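Local coordinates for vacuolar protein sorting-associated protein 54 (Mus musculus, PDB 3N1E) that probably acts, as a subunit of the GARP tethering complex, in retrograde transport from endosomes to the trans-Golgi network, the piece here being its C-terminal domain, at residues Phe10-Ile13 with Thr14-Tyr17; Ala117-Thr120 with Gly121-Ala125. One frame throughout, in Å; residues are numbered along the deposited sequence.

The two contacts are both local, each within one short continuous run of an all-helical chain, and they lie on opposite sides of its centre. Contact 1, residues 10-17, sits at the surface where helix 3-14 gives way to helix 17-40, its centre about 29 Å from that of the chain. Contact 2, residues 117-125, is the last part of helix 107-124, partly buried, its centre about 10 Å from that of the chain. The centres of the two contacts are 36 Å apart and their nearest atoms about 20 Å, so neither touches the other. One is a helix breaking into a turn; the other has regular helical bonding with two side chains turned into the bundle.

Contact 1. Residues Phe10-Ile13 with Thr14-Tyr17; sequences FDHI and TKDY
The phenyl ring of Phe10 and the branched side chain of Thr14 cross at a slant, both branches of the threonine meeting the ring. Methyl CG2 lies over one face, 4.1 Å from the centroid of the Phe10 ring and 19° off its normal, a CH-pi contact. Hydroxyl OG1 stands above the rim of the ring, 3.6 Å from Phe10 CE2. The phenyl group arrives there because CG of Phe10 is anti to the backbone N (chi1 169°), which sends the ring along the helix toward the next turn.

The carbonyl of Phe10 meets the same threonine from the backbone side. Thr14 N donates to Phe10 O over 3.0 Å, with an N-H...O angle of 141°. Thr14 OG1 is equally close to Phe10 O, at 3.0 Å, but whether its proton is spent there is not settled.

His12 and Lys15 run alongside each other in the same direction, with Lys15 CE 4.1 Å from His12 ND1. The lysine chain bends about its CD-CE bond, and Lys15 NZ makes a weak salt bridge of 3.3 Å to Asp16 OD2.

Helix 3-14 gives way here to a type I beta turn from Thr14 to Tyr17, with Tyr17 N bonded to Thr14 O, and helix 17-40 follows. A water bridges the junction, donating to Ile13 O and accepting from Asp16 N. With its methyl over the ring and its N-H on the Phe10 carbonyl, Thr14 thus joins ring and backbone near the end of helix 3-14, at an exposed site where water completes the junction.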
loop_
_atom_site.group_PDB
_atom_site.type_symbol
_atom_site.label_atom_id
_atom_site.label_comp_id
_atom_site.label_asym_id
_atom_site.label_seq_id
_atom_site.Cartn_x
_atom_site.Cartn_y
_atom_site.Cartn_z
ATOM N N PHE A 10 5.558 -2.643 33.406
ATOM C CA PHE A 10 5.688 -2.759 31.950
ATOM C C PHE A 10 4.318 -2.669 31.270
ATOM O O PHE A 10 4.152 -1.891 30.332
ATOM C CB PHE A 10 6.412 -4.051 31.547
ATOM C CG PHE A 10 6.334 -4.355 30.079
ATOM C CD1 PHE A 10 7.327 -3.933 29.211
ATOM C CD2 PHE A 10 5.272 -5.087 29.571
ATOM C CE1 PHE A 10 7.235 -4.220 27.831
ATOM C CE2 PHE A 10 5.172 -5.379 28.223
ATOM C CZ PHE A 10 6.156 -4.946 27.343
ATOM N N ASP A 11 3.353 -3.458 31.747
ATOM C CA ASP A 11 1.987 -3.449 31.197
ATOM C C ASP A 11 1.363 -2.054 31.197
ATOM O O ASP A 11 0.754 -1.649 30.206
ATOM C CB ASP A 11 1.063 -4.406 31.964
ATOM C CG ASP A 11 1.280 -5.864 31.602
ATOM O OD1 ASP A 11 1.989 -6.167 30.614
ATOM O OD2 ASP A 11 0.713 -6.719 32.309
ATOM N N HIS A 12 1.511 -1.333 32.309
ATOM C CA HIS A 12 0.952 0.021 32.447
ATOM C C HIS A 12 1.609 1.009 31.483
ATOM O O HIS A 12 0.922 1.816 30.842
ATOM C CB HIS A 12 1.112 0.528 33.888
ATOM C CG HIS A 12 0.619 1.926 34.092
ATOM N ND1 HIS A 12 -0.722 2.252 34.081
ATOM C CD2 HIS A 12 1.286 3.083 34.316
ATOM C CE1 HIS A 12 -0.857 3.551 34.281
ATOM N NE2 HIS A 12 0.346 4.079 34.423
ATOM N N ILE A 13 2.940 0.937 31.395
ATOM C CA ILE A 13 3.726 1.815 30.522
ATOM C C ILE A 13 3.377 1.613 29.042
ATOM O O ILE A 13 3.353 2.575 28.264
ATOM C CB ILE A 13 5.249 1.617 30.776
ATOM C CG1 ILE A 13 5.641 2.277 32.099
ATOM C CG2 ILE A 13 6.096 2.172 29.631
ATOM C CD1 ILE A 13 6.976 1.802 32.678
ATOM N N THR A 14 3.089 0.372 28.665
ATOM C CA THR A 14 2.895 0.017 27.260
ATOM C C THR A 14 1.433 -0.249 26.889
ATOM O O THR A 14 1.157 -0.689 25.780
ATOM C CB THR A 14 3.735 -1.223 26.857
ATOM O OG1 THR A 14 3.235 -2.393 27.527
ATOM C CG2 THR A 14 5.198 -1.025 27.206
ATOM N N LYS A 15 0.499 0.011 27.808
ATOM C CA LYS A 15 -0.900 -0.394 27.575
ATOM C C LYS A 15 -1.502 0.191 26.294
ATOM O O LYS A 15 -2.352 -0.446 25.659
ATOM C CB LYS A 15 -1.797 -0.125 28.800
ATOM C CG LYS A 15 -2.077 1.330 29.108
ATOM C CD LYS A 15 -2.845 1.469 30.420
ATOM C CE LYS A 15 -3.040 2.934 30.781
ATOM N NZ LYS A 15 -3.955 3.607 29.820
ATOM N N ASP A 16 -1.028 1.375 25.901
ATOM C CA ASP A 16 -1.556 2.080 24.724
ATOM C C ASP A 16 -0.677 1.986 23.491
ATOM O O ASP A 16 -0.949 2.657 22.479
ATOM C CB ASP A 16 -1.782 3.560 25.055
ATOM C CG ASP A 16 -2.894 3.768 26.060
ATOM O OD1 ASP A 16 -3.898 3.018 26.013
ATOM O OD2 ASP A 16 -2.752 4.669 26.901
ATOM N N TYR A 17 0.373 1.167 23.573
ATOM C CA TYR A 17 1.396 1.128 22.531
ATOM C C TYR A 17 0.784 0.809 21.177
ATOM O O TYR A 17 0.971 1.570 20.230
ATOM C CB TYR A 17 2.522 0.139 22.883
ATOM C CG TYR A 17 3.559 -0.037 21.782
ATOM C CD1 TYR A 17 4.488 0.962 21.515
ATOM C CD2 TYR A 17 3.595 -1.196 21.006
ATOM C CE1 TYR A 17 5.429 0.821 20.515
ATOM C CE2 TYR A 17 4.527 -1.349 19.989
ATOM C CZ TYR A 17 5.443 -0.333 19.751
ATOM O OH TYR A 17 6.379 -0.471 18.750
HETATM O O HOH W 1 1.030 3.194 26.426
#

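Contact 2. Residues Ala117-Thr120 with Gly121-Ala125; sequences AFYT and GNLQA
Tyr119 and Leu123 run alongside one another, one turn apart, their ends on the same side of the helix, and the leucine meets the phenol end of the ring with a single methyl. Leu123 CD1 makes an apolar contact with Tyr119 CZ at 4.0 Å, oblique to the ring, and reaches to 3.7 Å from Tyr119 OH. Both side chains leave the helix with CG anti to the backbone N (chi1 171° for Tyr119, -171° for Leu123), which keeps them alongside each other.

Thr120 and Gln124 form a second such pair. In one of two conformers of Thr120 its methyl CG2 lies 3.4 Å from Gln124 OE1, a contact that is therefore doubtful, while CB and CG of Gln124 pass over the carbonyl oxygen of Thr120.

Beneath both pairs runs the regular i to i+4 ladder of an alpha-helix. Gly121, Asn122, Leu123 and Gln124 donate their backbone N-H groups to the carbonyl oxygens of Ala117, Phe118, Tyr119 and Thr120, respectively. Tyr119 O also accepts from a water, 2.9 Å away, that donates in turn to Asn122 OD1, so this carbonyl has two donors and the asparagine is tied to its own helix. The run forms the C-terminal part of helix 107-124 in this all-helical domain; toward its end the bonding slackens, Ala125 N making weak bonds to Gly121 O and Asn122 O.

Farther out, Asn85 hydrogen-bonds to Tyr119 OH and Tyr88 stacks on the tyrosine ring, fixing this buried side chain against helix 74-98. In the same conformer Thr120 OG1 is hydrogen-bonded to Val116 O, one turn back in the helix. Leu134, in the loop after the helix, touches both Thr120 and Gln124, and Gln124 NE2 makes a weak hydrogen bond to Leu132 O.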
loop_
_atom_site.group_PDB
_atom_site.type_symbol
_atom_site.label_atom_id
_atom_site.label_comp_id
_atom_site.label_asym_id
_atom_site.label_seq_id
_atom_site.Cartn_x
_atom_site.Cartn_y
_atom_site.Cartn_z
ATOM N N ALA A 117 1.034 -5.757 -12.257
ATOM C CA ALA A 117 2.060 -6.784 -11.957
ATOM C C ALA A 117 3.374 -6.175 -11.461
ATOM O O ALA A 117 4.034 -6.748 -10.591
ATOM C CB ALA A 117 2.316 -7.669 -13.156
ATOM N N PHE A 118 3.777 -5.032 -12.024
ATOM C CA PHE A 118 4.950 -4.310 -11.492
ATOM C C PHE A 118 4.723 -3.870 -10.020
ATOM O O PHE A 118 5.559 -4.094 -9.149
ATOM C CB PHE A 118 5.303 -3.129 -12.395
ATOM C CG PHE A 118 6.436 -2.297 -11.875
ATOM C CD1 PHE A 118 7.741 -2.736 -12.041
ATOM C CD2 PHE A 118 6.195 -1.098 -11.212
ATOM C CE1 PHE A 118 8.825 -1.979 -11.551
ATOM C CE2 PHE A 118 7.280 -0.309 -10.725
ATOM C CZ PHE A 118 8.578 -0.752 -10.909
ATOM N N TYR A 119 3.560 -3.280 -9.758
ATOM C CA TYR A 119 3.179 -2.856 -8.410
ATOM C C TYR A 119 3.203 -4.005 -7.417
ATOM O O TYR A 119 3.756 -3.883 -6.329
ATOM C CB TYR A 119 1.767 -2.237 -8.446
ATOM C CG TYR A 119 1.162 -1.948 -7.078
ATOM C CD1 TYR A 119 0.405 -2.908 -6.428
ATOM C CD2 TYR A 119 1.393 -0.719 -6.430
ATOM C CE1 TYR A 119 -0.138 -2.659 -5.171
ATOM C CE2 TYR A 119 0.847 -0.473 -5.166
ATOM C CZ TYR A 119 0.072 -1.440 -4.577
ATOM O OH TYR A 119 -0.492 -1.251 -3.349
ATOM N N THR A 120 2.564 -5.108 -7.769
ATOM C CA THR A 120 2.462 -6.269 -6.875
ATOM C C THR A 120 3.837 -6.884 -6.583
ATOM O O THR A 120 4.149 -7.248 -5.429
ATOM C CB THR A 120 1.529 -7.331 -7.491
ATOM O OG1 THR A 120 0.222 -6.767 -7.705
ATOM C CG2 THR A 120 1.403 -8.506 -6.589
ATOM N N GLY A 121 4.630 -7.023 -7.642
ATOM C CA GLY A 121 5.989 -7.555 -7.550
ATOM C C GLY A 121 6.838 -6.702 -6.625
ATOM O O GLY A 121 7.527 -7.222 -5.719
ATOM N N ASN A 122 6.808 -5.384 -6.853
ATOM C CA ASN A 122 7.513 -4.465 -5.998
ATOM C C ASN A 122 7.103 -4.634 -4.528
ATOM O O ASN A 122 7.979 -4.680 -3.642
ATOM C CB ASN A 122 7.204 -3.022 -6.433
ATOM C CG ASN A 122 7.945 -2.020 -5.608
ATOM O OD1 ASN A 122 7.370 -1.328 -4.751
ATOM N ND2 ASN A 122 9.248 -1.965 -5.815
ATOM N N LEU A 123 5.791 -4.624 -4.276
ATOM C CA LEU A 123 5.292 -4.683 -2.888
ATOM C C LEU A 123 5.719 -5.966 -2.204
ATOM O O LEU A 123 6.291 -5.923 -1.098
ATOM C CB LEU A 123 3.760 -4.527 -2.863
ATOM C CG LEU A 123 3.061 -4.348 -1.518
ATOM C CD1 LEU A 123 1.674 -3.758 -1.799
ATOM C CD2 LEU A 123 2.952 -5.645 -0.725
ATOM N N GLN A 124 5.491 -7.090 -2.872
ATOM C CA GLN A 124 5.683 -8.405 -2.266
ATOM C C GLN A 124 7.159 -8.744 -2.089
ATOM O O GLN A 124 7.503 -9.613 -1.274
ATOM C CB GLN A 124 4.886 -9.482 -3.015
ATOM C CG GLN A 124 3.384 -9.288 -2.732
ATOM C CD GLN A 124 2.455 -10.238 -3.471
ATOM O OE1 GLN A 124 2.787 -10.770 -4.537
ATOM N NE2 GLN A 124 1.266 -10.448 -2.902
ATOM N N ALA A 125 8.025 -8.018 -2.797
ATOM C CA ALA A 125 9.479 -8.182 -2.652
ATOM C C ALA A 125 10.078 -7.420 -1.462
ATOM O O ALA A 125 11.253 -7.625 -1.110
ATOM C CB ALA A 125 10.159 -7.790 -3.920
HETATM O O HOH W 2 4.462 -1.512 -4.781
#